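Local coordinates for CBS domain protein (Bacillus anthracis, PDB 3LQN) that is of unknown function but carries two CBS domains, a module that in many relatives pairs up to bind adenine nucleotides, at residues A[85-88]-A[89-93]; A[110-113]-A[114-118]. All coordinates share one frame; numbering follows the deposited sequence.

Both contacts are local, each within one continuous run of residues, and interaction 1 precedes interaction 2 in the chain. Interaction 1 (85-88 with 89-93) is a turn in the long connection between helix 66-72 and strand 99-101; interaction 2 (110-113 with 114-118) is the end of helix 106-115, where the chain passes into strand 118-122. They lie on opposite sides of the chain's centre, with their own centres 26 Å apart and nearest atoms about 12 Å apart, so they do not touch. The side chain of K88 is about 6 Å from a bound sulfate and that of E111 about 6 Å from a formic acid molecule, both probably from the crystallisation liquor. D115 of interaction 2 pairs with R135 of the second subunit, whereas no other chain of the assembly touches interaction 1.

Interaction 1. Residues A[85-88]-A[89-93]; sequences EEMK and VEQVM
The side chain of Q91 folds back over the chain that precedes it and crosses that of M87 at about a right angle. Its CG stands anti to the carbonyl carbon (chi1 -66°), and the extended chain beyond brings OE1 to the backbone N of K88, a bond of 2.7 Å. This N-H points nearly straight at the oxygen and lies in the plane of the amide, which restrains the amide's rotation. The same OE1 lies 3.0 Å from M87 CA and 3.3 Å from M87 CB. The backbone N of Q91 donates to K88 O at 3.0 Å. K88 and E90 run side by side, pointing the same way, and touch through K88 CD and E90 OE1 at 3.8 Å, whereas K88 NZ remains 6.2 Å from that oxygen, too far for a salt bridge. At the apolar side, M87 CE meets V92 CG1 at 4.2 Å, and both residues pack on L36 of helix 36-46. The result is a helical-type turn over 88-91, closed by Q91 N to K88 O. It resembles one half of a capping box, the Q91 side chain accepting the K88 N-H, and is consistent with the short V-x-x-V-M segment that commonly begins a CBS motif.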
loop_
_atom_site.group_PDB
_atom_site.type_symbol
_atom_site.label_atom_id
_atom_site.label_comp_id
_atom_site.label_asym_id
_atom_site.label_seq_id
_atom_site.Cartn_x
_atom_site.Cartn_y
_atom_site.Cartn_z
ATOM N N GLU A 85 7.339 20.908 -9.682
ATOM C CA GLU A 85 8.282 21.955 -9.321
ATOM C C GLU A 85 7.555 23.166 -8.705
ATOM O O GLU A 85 8.132 23.928 -7.935
ATOM C CB GLU A 85 9.051 22.403 -10.580
ATOM C CG GLU A 85 10.093 23.482 -10.306
ATOM C CD GLU A 85 10.837 23.960 -11.560
ATOM O OE1 GLU A 85 10.191 24.423 -12.545
ATOM O OE2 GLU A 85 12.084 23.890 -11.537
ATOM N N GLU A 86 6.288 23.330 -9.060
ATOM C CA GLU A 86 5.493 24.492 -8.652
ATOM C C GLU A 86 4.616 24.239 -7.427
ATOM O O GLU A 86 3.982 25.157 -6.952
ATOM C CB GLU A 86 4.550 24.947 -9.790
ATOM C CG GLU A 86 4.948 24.567 -11.236
ATOM C CD GLU A 86 3.777 24.755 -12.232
ATOM O OE1 GLU A 86 3.921 24.413 -13.423
ATOM O OE2 GLU A 86 2.704 25.246 -11.813
ATOM N N MET A 87 4.547 22.989 -6.951
ATOM C CA MET A 87 3.615 22.617 -5.911
ATOM C C MET A 87 4.247 22.295 -4.596
ATOM O O MET A 87 5.429 21.920 -4.519
ATOM C CB MET A 87 2.854 21.365 -6.377
ATOM C CG MET A 87 2.136 21.683 -7.703
ATOM S SD MET A 87 1.346 20.223 -8.423
ATOM C CE MET A 87 0.005 19.957 -7.360
ATOM N N LYS A 88 3.436 22.426 -3.567
ATOM C CA LYS A 88 3.884 22.150 -2.205
ATOM C C LYS A 88 3.074 21.036 -1.571
ATOM O O LYS A 88 1.952 20.710 -1.987
ATOM C CB LYS A 88 3.777 23.420 -1.325
ATOM C CG LYS A 88 4.821 24.489 -1.713
ATOM C CD LYS A 88 4.760 25.650 -0.803
ATOM C CE LYS A 88 6.174 26.274 -0.679
ATOM N NZ LYS A 88 6.819 26.441 -2.003
ATOM N N VAL A 89 3.636 20.454 -0.503
ATOM C CA VAL A 89 2.986 19.369 0.238
ATOM C C VAL A 89 1.565 19.733 0.686
ATOM O O VAL A 89 0.636 18.901 0.565
ATOM C CB VAL A 89 3.871 19.077 1.495
ATOM C CG1 VAL A 89 3.084 18.367 2.583
ATOM C CG2 VAL A 89 5.052 18.228 1.077
ATOM N N GLU A 90 1.400 20.982 1.112
ATOM C CA GLU A 90 0.100 21.472 1.597
ATOM C C GLU A 90 -1.020 21.272 0.560
ATOM O O GLU A 90 -2.161 21.083 0.939
ATOM C CB GLU A 90 0.159 22.958 1.987
ATOM C CG GLU A 90 0.341 23.935 0.857
ATOM C CD GLU A 90 0.607 25.357 1.393
ATOM O OE1 GLU A 90 1.800 25.710 1.587
ATOM O OE2 GLU A 90 -0.371 26.110 1.637
ATOM N N GLN A 91 -0.681 21.287 -0.726
ATOM C CA GLN A 91 -1.734 21.245 -1.766
ATOM C C GLN A 91 -2.315 19.850 -1.974
ATOM O O GLN A 91 -3.373 19.730 -2.594
ATOM C CB GLN A 91 -1.214 21.754 -3.099
ATOM C CG GLN A 91 -0.854 23.216 -3.120
ATOM C CD GLN A 91 -0.144 23.548 -4.371
ATOM O OE1 GLN A 91 1.052 23.329 -4.477
ATOM N NE2 GLN A 91 -0.872 24.102 -5.364
ATOM N N VAL A 92 -1.665 18.801 -1.492
ATOM C CA VAL A 92 -2.150 17.442 -1.767
ATOM C C VAL A 92 -2.275 16.568 -0.510
ATOM O O VAL A 92 -2.787 15.470 -0.586
ATOM C CB VAL A 92 -1.293 16.670 -2.853
ATOM C CG1 VAL A 92 -1.299 17.403 -4.234
ATOM C CG2 VAL A 92 0.149 16.407 -2.321
ATOM N N MET A 93 -1.718 17.006 0.608
ATOM C CA MET A 93 -1.781 16.164 1.808
ATOM C C MET A 93 -3.242 15.938 2.288
ATOM O O MET A 93 -4.160 16.689 1.972
ATOM C CB MET A 93 -0.973 16.798 2.949
ATOM C CG MET A 93 -1.568 18.044 3.442
ATOM S SD MET A 93 -0.539 18.673 4.845
ATOM C CE MET A 93 -1.359 20.203 5.207
#

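Interaction 2. Residues A[110-113]-A[114-118]; sequences LEMT and IDHPF
M112 and H116 meet one turn apart, where the helix gives out. Among the polar contacts, M112 O takes two weak backbone bonds, from D115 N at 3.5 Å and H116 N at 3.2 Å. It also sits at the edge of the imidazole, in the ring plane, 3.1 Å from H116 CD2. I114 N donates to E111 O from well above the carbonyl plane, and a water bridges E111 O and D115 N. The hydroxyl of T113 lies between its own N and carbonyl carbon (chi1 60°), a position from which OG1 donates back to L110 O at 2.9 Å. A CA-H...O contact adds to these, T113 CA lying 3.3 Å from H116 O. I114 folds back along the helix, its CD1 lying against the carbonyl oxygens E111 O (3.4 Å) and L110 O (3.6 Å). The apolar contact is M112 CG with H116 CD2 at 3.8 Å, the two side chains crossing at a slant. Beyond the two segments, R134 NE hydrogen-bonds T113 O, and D115 forms a salt bridge with R135 of the second subunit. The arrangement is the weakly bonded C-terminal end of the helix in a beta-alpha-beta crossover of the CBS fold, joining parallel strands 99-101 and 118-122.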
loop_
_atom_site.group_PDB
_atom_site.type_symbol
_atom_site.label_atom_id
_atom_site.label_comp_id
_atom_site.label_asym_id
_atom_site.label_seq_id
_atom_site.Cartn_x
_atom_site.Cartn_y
_atom_site.Cartn_z
ATOM N N LEU A 110 -6.753 -2.770 15.283
ATOM C CA LEU A 110 -7.231 -3.764 14.317
ATOM C C LEU A 110 -8.420 -3.242 13.526
ATOM O O LEU A 110 -8.447 -3.316 12.304
ATOM C CB LEU A 110 -7.647 -5.048 15.025
ATOM C CG LEU A 110 -8.465 -6.034 14.163
ATOM C CD1 LEU A 110 -7.657 -6.534 12.994
ATOM C CD2 LEU A 110 -8.867 -7.164 15.052
ATOM N N GLU A 111 -9.408 -2.718 14.237
ATOM C CA GLU A 111 -10.556 -2.118 13.570
ATOM C C GLU A 111 -10.172 -0.957 12.629
ATOM O O GLU A 111 -10.622 -0.900 11.462
ATOM C CB GLU A 111 -11.575 -1.645 14.596
ATOM C CG GLU A 111 -12.769 -0.986 13.973
ATOM C CD GLU A 111 -13.771 -0.544 15.005
ATOM O OE1 GLU A 111 -14.978 -0.797 14.793
ATOM O OE2 GLU A 111 -13.347 0.049 16.026
ATOM N N MET A 112 -9.371 -0.023 13.123
ATOM C CA MET A 112 -8.914 1.075 12.252
ATOM C C MET A 112 -8.187 0.590 10.998
ATOM O O MET A 112 -8.330 1.206 9.932
ATOM C CB MET A 112 -8.013 2.066 13.030
ATOM C CG MET A 112 -7.992 3.431 12.395
ATOM S SD MET A 112 -7.294 4.669 13.502
ATOM C CE MET A 112 -8.669 5.100 14.578
ATOM N N THR A 113 -7.386 -0.479 11.095
ATOM C CA THR A 113 -6.586 -0.910 9.948
ATOM C C THR A 113 -7.420 -1.535 8.804
ATOM O O THR A 113 -6.921 -1.661 7.687
ATOM C CB THR A 113 -5.436 -1.895 10.271
ATOM O OG1 THR A 113 -5.979 -3.089 10.864
ATOM C CG2 THR A 113 -4.430 -1.271 11.163
ATOM N N ILE A 114 -8.665 -1.914 9.069
ATOM C CA ILE A 114 -9.506 -2.410 7.971
ATOM C C ILE A 114 -9.579 -1.414 6.782
ATOM O O ILE A 114 -9.342 -1.799 5.640
ATOM C CB ILE A 114 -10.855 -2.894 8.477
ATOM C CG1 ILE A 114 -10.613 -4.086 9.414
ATOM C CG2 ILE A 114 -11.715 -3.327 7.323
ATOM C CD1 ILE A 114 -11.508 -4.109 10.572
ATOM N N ASP A 115 -9.804 -0.127 7.052
ATOM C CA ASP A 115 -9.858 0.859 5.966
ATOM C C ASP A 115 -8.605 1.731 5.834
ATOM O O ASP A 115 -8.453 2.461 4.860
ATOM C CB ASP A 115 -11.080 1.762 6.124
ATOM C CG ASP A 115 -12.377 1.013 5.971
ATOM O OD1 ASP A 115 -12.403 0.054 5.175
ATOM O OD2 ASP A 115 -13.363 1.387 6.641
ATOM N N HIS A 116 -7.697 1.663 6.806
ATOM C CA HIS A 116 -6.526 2.548 6.764
ATOM C C HIS A 116 -5.255 1.740 6.863
ATOM O O HIS A 116 -4.969 1.186 7.916
ATOM C CB HIS A 116 -6.631 3.583 7.892
ATOM C CG HIS A 116 -7.979 4.224 7.986
ATOM N ND1 HIS A 116 -8.359 5.292 7.203
ATOM C CD2 HIS A 116 -9.066 3.920 8.742
ATOM C CE1 HIS A 116 -9.596 5.642 7.488
ATOM N NE2 HIS A 116 -10.050 4.816 8.422
ATOM N N PRO A 117 -4.483 1.680 5.791
ATOM C CA PRO A 117 -3.281 0.859 5.633
ATOM C C PRO A 117 -2.221 1.335 6.624
ATOM O O PRO A 117 -1.340 0.603 7.040
ATOM C CB PRO A 117 -2.855 1.148 4.215
ATOM C CG PRO A 117 -4.120 1.587 3.537
ATOM C CD PRO A 117 -4.810 2.396 4.549
ATOM N N PHE A 118 -2.315 2.590 6.987
ATOM C CA PHE A 118 -1.520 3.016 8.103
ATOM C C PHE A 118 -1.920 4.271 8.825
ATOM O O PHE A 118 -2.510 5.237 8.307
ATOM C CB PHE A 118 -0.004 2.808 7.903
ATOM C CG PHE A 118 0.772 4.042 7.532
ATOM C CD1 PHE A 118 0.806 5.155 8.378
ATOM C CD2 PHE A 118 1.545 4.052 6.380
ATOM C CE1 PHE A 118 1.558 6.287 8.036
ATOM C CE2 PHE A 118 2.301 5.134 6.058
ATOM C CZ PHE A 118 2.314 6.269 6.895
HETATM O O HOH W 1 -11.430 0.887 9.455
#